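Local coordinates for choline binding protein PCPA (Streptococcus pneumoniae, PDB 4CP6) that is a choline-binding pneumococcal vaccine antigen, probably displayed on the cell surface, built on a leucine-rich-repeat solenoid, at residues A77-S82 and Q108-H113; I104-K109 and K130-A135; L274-G279 and E295-P300. All coordinates share one frame; numbering follows the deposited sequence.

Contacts 1 and 2 are neighbours, their centres about 8 Å apart, and they share Gln108 and Lys109; contact 3 lies on the opposite side of the chain's centre, about 44 Å from contact 1 and 41 Å from contact 2, centre to centre. All three join successive segments of a repeat solenoid, and each is only partly buried. Contact 1 stacks two turns, with aromatic rings at its buried end and lysines at its open end. Contact 2 joins two short parallel strands: isoleucines face inward, while lysines and a glutamate meet through water on the other face. Contact 3 also pairs parallel strands, but in a different sheet, and is dominated by leucines, isoleucine and a proline with a glutamate carboxylate beside it.

Contact 1. Residues A77-S82 and Q108-H113; sequences ASQAFS and QKKGFH
The rings of Phe81 and Phe112 lie side by side and point the same way, an oblique pair with planes 31° apart. Their centroids are 5.7 Å from each other, and Phe81 CB sits 3.7 Å from Phe112 CD2. Phe136 stacks on Phe112 in its turn and carries the aromatic column onward, while Val40, Val47 and Ile60 pack around Phe81. The other flat group, the imidazole of His113, meets Ser82 CB at its edge; it stacks with Tyr84, and its ND1 is held by Asp137.

These rings hang from successive turns of the leucine-rich-repeat solenoid. Residues 77-80 and 108-111 each form a type II beta turn, one above the other. Phe81 N gives its hydrogen to Gly111 O at 2.8 Å, approaching almost in line with that carbonyl. Gln79 N reaches Lys110 O at 3.0 Å but stands above the carbonyl plane, 63° out of it, and therefore misses the lone pairs.

Ser78 supplies the side-chain bond: OG, beside its own backbone N (chi1 -64°), donates to a lone pair of Lys109 O at 2.8 Å, in the carbonyl plane. Within the type I turn 79-82, Ser82 N bonds back to Gln79 O, and in the modelled conformer Ser82 OG also reaches that oxygen, from the same face. At the outer end Gln79 NE2 lies alongside the Lys110 chain, 3.7 Å from Lys110 CD, and one water accepts from both Gln79 NE2 and Lys110 NZ, while Gln79 OE1 is bonded to Tyr84.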
loop_
_atom_site.group_PDB
_atom_site.type_symbol
_atom_site.label_atom_id
_atom_site.label_comp_id
_atom_site.label_asym_id
_atom_site.label_seq_id
_atom_site.Cartn_x
_atom_site.Cartn_y
_atom_site.Cartn_z
ATOM N N ALA A 77 19.017 0.916 -17.415
ATOM C CA ALA A 77 17.989 0.217 -18.172
ATOM C C ALA A 77 17.187 -0.747 -17.303
ATOM O O ALA A 77 17.694 -1.273 -16.308
ATOM C CB ALA A 77 18.629 -0.556 -19.311
ATOM N N SER A 78 15.958 -1.084 -17.744
ATOM C CA SER A 78 15.184 -2.089 -17.051
ATOM C C SER A 78 16.024 -3.378 -16.940
ATOM O O SER A 78 16.699 -3.784 -17.910
ATOM C CB SER A 78 13.913 -2.415 -17.819
ATOM O OG SER A 78 13.115 -1.248 -17.858
ATOM N N GLN A 79 15.972 -4.039 -15.770
ATOM C CA GLN A 79 16.676 -5.288 -15.464
ATOM C C GLN A 79 18.192 -5.151 -15.371
ATOM O O GLN A 79 18.826 -6.121 -14.986
ATOM C CB GLN A 79 16.338 -6.403 -16.504
ATOM C CG GLN A 79 14.848 -6.559 -16.857
ATOM C CD GLN A 79 13.993 -7.046 -15.714
ATOM O OE1 GLN A 79 14.481 -7.620 -14.730
ATOM N NE2 GLN A 79 12.706 -6.769 -15.780
ATOM N N ALA A 80 18.783 -3.970 -15.663
ATOM C CA ALA A 80 20.256 -3.901 -15.713
ATOM C C ALA A 80 20.952 -4.383 -14.459
ATOM O O ALA A 80 21.940 -5.133 -14.545
ATOM C CB ALA A 80 20.713 -2.495 -16.061
ATOM N N PHE A 81 20.458 -3.962 -13.290
ATOM C CA PHE A 81 21.059 -4.383 -12.037
ATOM C C PHE A 81 20.081 -5.210 -11.215
ATOM O O PHE A 81 20.074 -5.185 -9.978
ATOM C CB PHE A 81 21.691 -3.211 -11.283
ATOM C CG PHE A 81 22.795 -2.603 -12.110
ATOM C CD1 PHE A 81 23.986 -3.307 -12.347
ATOM C CD2 PHE A 81 22.641 -1.361 -12.698
ATOM C CE1 PHE A 81 24.994 -2.766 -13.142
ATOM C CE2 PHE A 81 23.649 -0.826 -13.514
ATOM C CZ PHE A 81 24.820 -1.535 -13.735
ATOM N N SER A 82 19.247 -5.976 -11.923
ATOM C CA SER A 82 18.345 -6.856 -11.220
ATOM C C SER A 82 19.083 -8.120 -10.791
ATOM O O SER A 82 20.081 -8.529 -11.426
ATOM C CB SER A 82 17.144 -7.223 -12.081
ATOM O OG SER A 82 17.602 -7.914 -13.224
ATOM N N GLN A 108 15.072 3.161 -14.985
ATOM C CA GLN A 108 13.930 2.556 -15.662
ATOM C C GLN A 108 13.255 1.491 -14.791
ATOM O O GLN A 108 13.798 1.057 -13.765
ATOM C CB GLN A 108 14.369 1.946 -16.998
ATOM C CG GLN A 108 14.774 3.015 -18.016
ATOM C CD GLN A 108 15.383 2.451 -19.277
ATOM O OE1 GLN A 108 16.126 3.157 -20.020
ATOM N NE2 GLN A 108 15.109 1.191 -19.546
ATOM N N LYS A 109 12.067 1.043 -15.226
ATOM C CA LYS A 109 11.310 0.053 -14.455
ATOM C C LYS A 109 12.152 -1.177 -14.171
ATOM O O LYS A 109 12.879 -1.651 -15.059
ATOM C CB LYS A 109 9.998 -0.363 -15.152
ATOM C CG LYS A 109 10.153 -0.845 -16.572
ATOM C CD LYS A 109 8.789 -1.077 -17.220
ATOM C CE LYS A 109 8.992 -1.750 -18.551
ATOM N NZ LYS A 109 7.718 -2.291 -19.097
ATOM N N LYS A 110 12.110 -1.668 -12.932
ATOM C CA LYS A 110 12.855 -2.874 -12.547
ATOM C C LYS A 110 14.360 -2.745 -12.783
ATOM O O LYS A 110 15.051 -3.770 -12.893
ATOM C CB LYS A 110 12.262 -4.109 -13.261
ATOM C CG LYS A 110 10.872 -4.430 -12.706
ATOM C CD LYS A 110 10.313 -5.728 -13.183
ATOM C CE LYS A 110 9.089 -6.014 -12.346
ATOM N NZ LYS A 110 8.557 -7.381 -12.642
ATOM N N GLY A 111 14.901 -1.517 -12.761
ATOM C CA GLY A 111 16.350 -1.373 -12.964
ATOM C C GLY A 111 17.176 -2.103 -11.922
ATOM O O GLY A 111 18.286 -2.554 -12.230
ATOM N N PHE A 112 16.665 -2.234 -10.678
ATOM C CA PHE A 112 17.350 -2.888 -9.563
ATOM C C PHE A 112 16.429 -3.915 -8.911
ATOM O O PHE A 112 16.523 -4.165 -7.707
ATOM C CB PHE A 112 17.816 -1.850 -8.526
ATOM C CG PHE A 112 18.876 -0.888 -9.011
ATOM C CD1 PHE A 112 18.533 0.252 -9.728
ATOM C CD2 PHE A 112 20.215 -1.094 -8.701
ATOM C CE1 PHE A 112 19.508 1.177 -10.115
ATOM C CE2 PHE A 112 21.188 -0.201 -9.123
ATOM C CZ PHE A 112 20.838 0.925 -9.834
ATOM N N HIS A 113 15.546 -4.566 -9.711
ATOM C CA HIS A 113 14.637 -5.542 -9.132
ATOM C C HIS A 113 15.427 -6.587 -8.314
ATOM O O HIS A 113 16.392 -7.156 -8.850
ATOM C CB HIS A 113 13.808 -6.262 -10.218
ATOM C CG HIS A 113 13.209 -7.522 -9.692
ATOM N ND1 HIS A 113 11.994 -7.522 -9.054
ATOM C CD2 HIS A 113 13.744 -8.768 -9.607
ATOM C CE1 HIS A 113 11.816 -8.761 -8.607
ATOM N NE2 HIS A 113 12.837 -9.542 -8.944
HETATM O O HOH W 1 10.485 -8.539 -14.936
#

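Contact 2. Residues I104-K109 and K130-A135; sequences IKKIQK and KIEDRA
A parallel ladder between strands 106-107 and 130-131 carries this contact, with Lys106 facing Lys130 and Ile107 facing Ile131. Ile107 uses both its N-H and its carbonyl: its N donates to Lys130 O at 3.0 Å with a nearly straight N-H (170°), and its O receives Glu132 N at 2.9 Å. Ahead of them the bond from Lys130 N to Lys105 O is weak. Beyond the ladder the chains stay close, Lys109 CA approaching Asp133 O at 3.1 Å in a CA-H...O contact.

The strands belong to one curved sheet of the leucine-rich-repeat solenoid, between strand 69-76 and strand 152-153, and its two faces differ sharply. On the inner face Ile107 CG2, anti to its backbone N because CG1 takes the place beside that N (chi1 -67°), rests 3.8 Å from Ala135 CB. Ile107 CD1 makes a looser contact with Ile131 CG1, and Phe112 packs against Ile107 as well. Ala135 closes a type II turn that starts at Glu132.

The outer face is polar. Lys106 leaves the strand with CG anti to N (chi1 -177°) and kinks at chi3, which brings NZ between two waters. Lys106 NZ and Lys130 NZ lie 5.5 Å apart, with one of these waters accepting from both. The other water takes a hydrogen from Lys106 NZ and gives one to Glu132 OE2, at 2.7 Å from that oxygen. The carboxylate's negative charge probably offsets some of the repulsion between the two ammonium groups. Closer to the backbone, Glu132 CB packs against Lys109 N, and Tyr152 of the next strand touches Lys130, Glu132 and Asp133.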
loop_
_atom_site.group_PDB
_atom_site.type_symbol
_atom_site.label_atom_id
_atom_site.label_comp_id
_atom_site.label_asym_id
_atom_site.label_seq_id
_atom_site.Cartn_x
_atom_site.Cartn_y
_atom_site.Cartn_z
ATOM N N ILE A 104 23.433 9.781 -14.032
ATOM C CA ILE A 104 22.160 9.029 -14.140
ATOM C C ILE A 104 20.957 9.947 -13.873
ATOM O O ILE A 104 20.828 10.464 -12.762
ATOM C CB ILE A 104 22.148 7.809 -13.207
ATOM C CG1 ILE A 104 23.320 6.835 -13.498
ATOM C CG2 ILE A 104 20.768 7.074 -13.234
ATOM C CD1 ILE A 104 23.329 6.168 -14.942
ATOM N N LYS A 105 20.103 10.133 -14.871
ATOM C CA LYS A 105 18.899 10.946 -14.742
ATOM C C LYS A 105 17.638 10.097 -14.528
ATOM O O LYS A 105 16.644 10.616 -14.038
ATOM C CB LYS A 105 18.718 11.823 -15.986
ATOM C CG LYS A 105 17.716 12.958 -15.731
ATOM C CD LYS A 105 17.806 14.045 -16.789
ATOM C CE LYS A 105 16.738 15.094 -16.582
ATOM N NZ LYS A 105 17.003 16.330 -17.372
ATOM N N LYS A 106 17.642 8.827 -14.950
ATOM C CA LYS A 106 16.466 7.981 -14.813
ATOM C C LYS A 106 16.875 6.577 -14.496
ATOM O O LYS A 106 17.834 6.068 -15.082
ATOM C CB LYS A 106 15.659 7.997 -16.119
ATOM C CG LYS A 106 14.357 7.202 -16.049
ATOM C CD LYS A 106 13.298 7.699 -17.014
ATOM C CE LYS A 106 13.597 7.357 -18.448
ATOM N NZ LYS A 106 12.426 7.596 -19.340
ATOM N N ILE A 107 16.143 5.929 -13.612
ATOM C CA ILE A 107 16.235 4.500 -13.329
ATOM C C ILE A 107 14.952 3.929 -13.916
ATOM O O ILE A 107 13.846 4.265 -13.464
ATOM C CB ILE A 107 16.407 4.169 -11.838
ATOM C CG1 ILE A 107 17.791 4.673 -11.341
ATOM C CG2 ILE A 107 16.267 2.635 -11.651
ATOM C CD1 ILE A 107 17.949 4.717 -9.781
ATOM N N GLN A 108 15.072 3.161 -14.985
ATOM C CA GLN A 108 13.930 2.556 -15.662
ATOM C C GLN A 108 13.255 1.491 -14.791
ATOM O O GLN A 108 13.798 1.057 -13.765
ATOM C CB GLN A 108 14.369 1.946 -16.998
ATOM C CG GLN A 108 14.774 3.015 -18.016
ATOM C CD GLN A 108 15.383 2.451 -19.277
ATOM O OE1 GLN A 108 16.126 3.157 -20.020
ATOM N NE2 GLN A 108 15.109 1.191 -19.546
ATOM N N LYS A 109 12.067 1.043 -15.226
ATOM C CA LYS A 109 11.310 0.053 -14.455
ATOM C C LYS A 109 12.152 -1.177 -14.171
ATOM O O LYS A 109 12.879 -1.651 -15.059
ATOM C CB LYS A 109 9.998 -0.363 -15.152
ATOM C CG LYS A 109 10.153 -0.845 -16.572
ATOM C CD LYS A 109 8.789 -1.077 -17.220
ATOM C CE LYS A 109 8.992 -1.750 -18.551
ATOM N NZ LYS A 109 7.718 -2.291 -19.097
ATOM N N LYS A 130 13.906 10.630 -11.995
ATOM C CA LYS A 130 12.796 9.677 -11.929
ATOM C C LYS A 130 13.300 8.285 -11.573
ATOM O O LYS A 130 14.280 7.825 -12.161
ATOM C CB LYS A 130 12.089 9.560 -13.316
ATOM C CG LYS A 130 11.418 10.832 -13.850
ATOM C CD LYS A 130 10.726 10.563 -15.215
ATOM C CE LYS A 130 10.029 11.803 -15.748
ATOM N NZ LYS A 130 9.342 11.518 -17.054
ATOM N N ILE A 131 12.616 7.626 -10.635
ATOM C CA ILE A 131 12.796 6.221 -10.318
ATOM C C ILE A 131 11.476 5.615 -10.808
ATOM O O ILE A 131 10.413 5.904 -10.236
ATOM C CB ILE A 131 13.014 5.972 -8.803
ATOM C CG1 ILE A 131 14.346 6.558 -8.333
ATOM C CG2 ILE A 131 12.943 4.453 -8.498
ATOM C CD1 ILE A 131 14.510 6.517 -6.785
ATOM N N GLU A 132 11.540 4.793 -11.860
ATOM C CA GLU A 132 10.339 4.227 -12.444
ATOM C C GLU A 132 9.843 2.997 -11.696
ATOM O O GLU A 132 10.431 2.578 -10.692
ATOM C CB GLU A 132 10.533 3.988 -13.947
ATOM C CG GLU A 132 10.456 5.296 -14.746
ATOM C CD GLU A 132 9.073 5.934 -14.785
ATOM O OE1 GLU A 132 8.082 5.223 -14.500
ATOM O OE2 GLU A 132 8.986 7.127 -15.167
ATOM N N ASP A 133 8.706 2.456 -12.155
ATOM C CA ASP A 133 7.997 1.407 -11.471
ATOM C C ASP A 133 8.849 0.250 -11.053
ATOM O O ASP A 133 9.657 -0.240 -11.841
ATOM C CB ASP A 133 6.834 0.887 -12.318
ATOM C CG ASP A 133 5.835 1.945 -12.750
ATOM O OD1 ASP A 133 5.926 3.105 -12.260
ATOM O OD2 ASP A 133 4.868 1.588 -13.433
ATOM N N ARG A 134 8.661 -0.202 -9.814
ATOM C CA ARG A 134 9.326 -1.421 -9.328
ATOM C C ARG A 134 10.845 -1.393 -9.464
ATOM O O ARG A 134 11.482 -2.459 -9.565
ATOM C CB ARG A 134 8.703 -2.678 -9.996
ATOM C CG ARG A 134 7.254 -2.848 -9.582
ATOM C CD ARG A 134 6.608 -4.112 -10.132
ATOM N NE ARG A 134 5.252 -4.290 -9.588
ATOM C CZ ARG A 134 4.986 -4.859 -8.404
ATOM N NH1 ARG A 134 5.976 -5.349 -7.650
ATOM N NH2 ARG A 134 3.729 -4.959 -7.974
ATOM N N ALA A 135 11.446 -0.197 -9.449
ATOM C CA ALA A 135 12.903 -0.153 -9.612
ATOM C C ALA A 135 13.657 -0.952 -8.563
ATOM O O ALA A 135 14.704 -1.536 -8.891
ATOM C CB ALA A 135 13.381 1.278 -9.613
HETATM O O HOH W 2 11.165 10.068 -18.842
HETATM O O HOH W 3 10.139 7.969 -17.446
#

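Contact 3. Residues L274-G279 and E295-P300; sequences LELNEG and EEISLP
Leu274 and Ile297 face each other across a parallel bridge, their side chains abreast and pointing the same way into the core. Leu274 throws CG anti to its backbone N (chi1 176°), and Ile297 CG1 takes the matching position (chi1 -173°). Both chains therefore leave their strands in the same direction, which places Leu274 CD2 3.9 Å from Ile297 CD1. Phe288 lies against both.

Leu276 is turned differently. Its CG stays beside the backbone N (chi1 -56°), and from there CD1 reaches Leu299 CD2 at 3.8 Å, with Ile297 CD1 a little farther off. Leu276 and Leu299 run alongside each other, and Ile283 touches both. Nearer the backbone, Leu276 CB lies 3.9 Å from Pro300 CD. The proline ring is bordered on another side by Asn277 O, while Glu278, bent at chi2, slides past it in the opposite direction and lays OE2 3.2 Å from Pro300 CB.

Three backbone bonds hold the strands in step: Leu274 N to Glu296 O, Ser298 N to Leu274 O at 2.9 Å, and Leu276 N to Ser298 O at 3.1 Å. On the opposite face from Leu274, Glu275 CG lies near Ser298 CB. A water donates to Leu276 O and, in the modelled conformer of Ser298, also meets its OG, bridging the strands where the direct ladder ends.

These strands stack successive coils of the leucine-rich-repeat solenoid, strand 250-252 continuing the sheet beyond Leu274, and the leucines and Ile297 pack toward the interior. Both carboxylate oxygens of Glu278 accept from backbone N-H groups of the next coil, OE2 from Asn301 and OE1 from Ser302, which fixes the group beside Pro300 and probably offsets its negative charge.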
loop_
_atom_site.group_PDB
_atom_site.type_symbol
_atom_site.label_atom_id
_atom_site.label_comp_id
_atom_site.label_asym_id
_atom_site.label_seq_id
_atom_site.Cartn_x
_atom_site.Cartn_y
_atom_site.Cartn_z
ATOM N N LEU A 274 -11.707 2.647 18.483
ATOM C CA LEU A 274 -11.668 3.682 17.456
ATOM C C LEU A 274 -13.002 4.371 17.406
ATOM O O LEU A 274 -14.050 3.716 17.260
ATOM C CB LEU A 274 -11.327 3.048 16.113
ATOM C CG LEU A 274 -11.336 3.964 14.893
ATOM C CD1 LEU A 274 -10.324 5.141 15.053
ATOM C CD2 LEU A 274 -10.979 3.171 13.665
ATOM N N GLU A 275 -12.990 5.696 17.577
ATOM C CA GLU A 275 -14.221 6.458 17.466
ATOM C C GLU A 275 -14.175 7.285 16.213
ATOM O O GLU A 275 -13.276 8.125 16.095
ATOM C CB GLU A 275 -14.472 7.342 18.687
ATOM C CG GLU A 275 -14.953 6.521 19.865
ATOM C CD GLU A 275 -15.204 7.386 21.073
ATOM O OE1 GLU A 275 -14.211 7.770 21.729
ATOM O OE2 GLU A 275 -16.371 7.786 21.278
ATOM N N LEU A 276 -15.063 7.008 15.257
ATOM C CA LEU A 276 -15.144 7.801 14.030
ATOM C C LEU A 276 -16.054 8.975 14.283
ATOM O O LEU A 276 -16.902 8.959 15.199
ATOM C CB LEU A 276 -15.580 6.976 12.823
ATOM C CG LEU A 276 -14.698 5.753 12.546
ATOM C CD1 LEU A 276 -15.186 4.998 11.348
ATOM C CD2 LEU A 276 -13.247 6.135 12.316
ATOM N N ASN A 277 -15.838 10.038 13.517
ATOM C CA ASN A 277 -16.558 11.277 13.751
ATOM C C ASN A 277 -17.786 11.464 12.866
ATOM O O ASN A 277 -17.791 11.055 11.699
ATOM C CB ASN A 277 -15.617 12.439 13.416
ATOM C CG ASN A 277 -15.073 12.357 11.995
ATOM O OD1 ASN A 277 -14.290 11.465 11.650
ATOM N ND2 ASN A 277 -15.536 13.196 11.086
ATOM N N GLU A 278 -18.813 12.190 13.377
ATOM C CA GLU A 278 -19.881 12.609 12.500
ATOM C C GLU A 278 -19.256 13.492 11.418
ATOM O O GLU A 278 -18.392 14.339 11.724
ATOM C CB GLU A 278 -20.939 13.421 13.251
ATOM C CG GLU A 278 -21.926 12.548 13.988
ATOM C CD GLU A 278 -22.515 11.391 13.200
ATOM O OE1 GLU A 278 -22.876 11.575 12.014
ATOM O OE2 GLU A 278 -22.646 10.311 13.815
ATOM N N GLY A 279 -19.690 13.282 10.188
ATOM C CA GLY A 279 -19.176 13.967 9.013
ATOM C C GLY A 279 -18.412 12.983 8.134
ATOM O O GLY A 279 -18.280 13.206 6.930
ATOM N N GLU A 295 -11.198 -3.726 19.152
ATOM C CA GLU A 295 -12.282 -4.371 19.901
ATOM C C GLU A 295 -13.597 -3.684 19.650
ATOM O O GLU A 295 -14.658 -4.315 19.670
ATOM C CB GLU A 295 -11.983 -4.319 21.408
ATOM C CG GLU A 295 -10.805 -5.193 21.807
ATOM C CD GLU A 295 -10.396 -5.115 23.266
ATOM O OE1 GLU A 295 -11.034 -4.344 24.019
ATOM O OE2 GLU A 295 -9.390 -5.766 23.633
ATOM N N GLU A 296 -13.536 -2.353 19.494
ATOM C CA GLU A 296 -14.721 -1.549 19.326
ATOM C C GLU A 296 -14.494 -0.427 18.347
ATOM O O GLU A 296 -13.436 0.177 18.322
ATOM C CB GLU A 296 -15.249 -1.000 20.666
ATOM C CG GLU A 296 -14.216 -0.507 21.641
ATOM C CD GLU A 296 -14.802 -0.172 23.001
ATOM O OE1 GLU A 296 -15.774 0.616 23.060
ATOM O OE2 GLU A 296 -14.272 -0.688 24.010
ATOM N N ILE A 297 -15.500 -0.190 17.516
ATOM C CA ILE A 297 -15.475 0.886 16.542
ATOM C C ILE A 297 -16.797 1.598 16.539
ATOM O O ILE A 297 -17.838 0.936 16.484
ATOM C CB ILE A 297 -15.050 0.385 15.151
ATOM C CG1 ILE A 297 -14.876 1.590 14.183
ATOM C CG2 ILE A 297 -16.048 -0.657 14.596
ATOM C CD1 ILE A 297 -14.305 1.221 12.935
ATOM N N SER A 298 -16.792 2.937 16.622
ATOM C CA SER A 298 -18.035 3.692 16.575
ATOM C C SER A 298 -18.211 4.210 15.141
ATOM O O SER A 298 -17.322 4.924 14.642
ATOM C CB SER A 298 -17.998 4.854 17.563
ATOM O OG SER A 298 -19.197 5.600 17.474
ATOM N N LEU A 299 -19.314 3.848 14.481
ATOM C CA LEU A 299 -19.596 4.255 13.103
ATOM C C LEU A 299 -20.669 5.329 13.126
ATOM O O LEU A 299 -21.694 5.167 13.790
ATOM C CB LEU A 299 -20.091 3.054 12.295
ATOM C CG LEU A 299 -19.107 1.857 12.234
ATOM C CD1 LEU A 299 -19.752 0.688 11.486
ATOM C CD2 LEU A 299 -17.783 2.262 11.577
ATOM N N PRO A 300 -20.455 6.423 12.379
ATOM C CA PRO A 300 -21.346 7.588 12.498
ATOM C C PRO A 300 -22.608 7.577 11.647
ATOM O O PRO A 300 -22.697 6.854 10.662
ATOM C CB PRO A 300 -20.433 8.751 12.086
ATOM C CG PRO A 300 -19.527 8.112 11.029
ATOM C CD PRO A 300 -19.248 6.744 11.590
HETATM O O HOH W 4 -19.448 7.434 15.511
#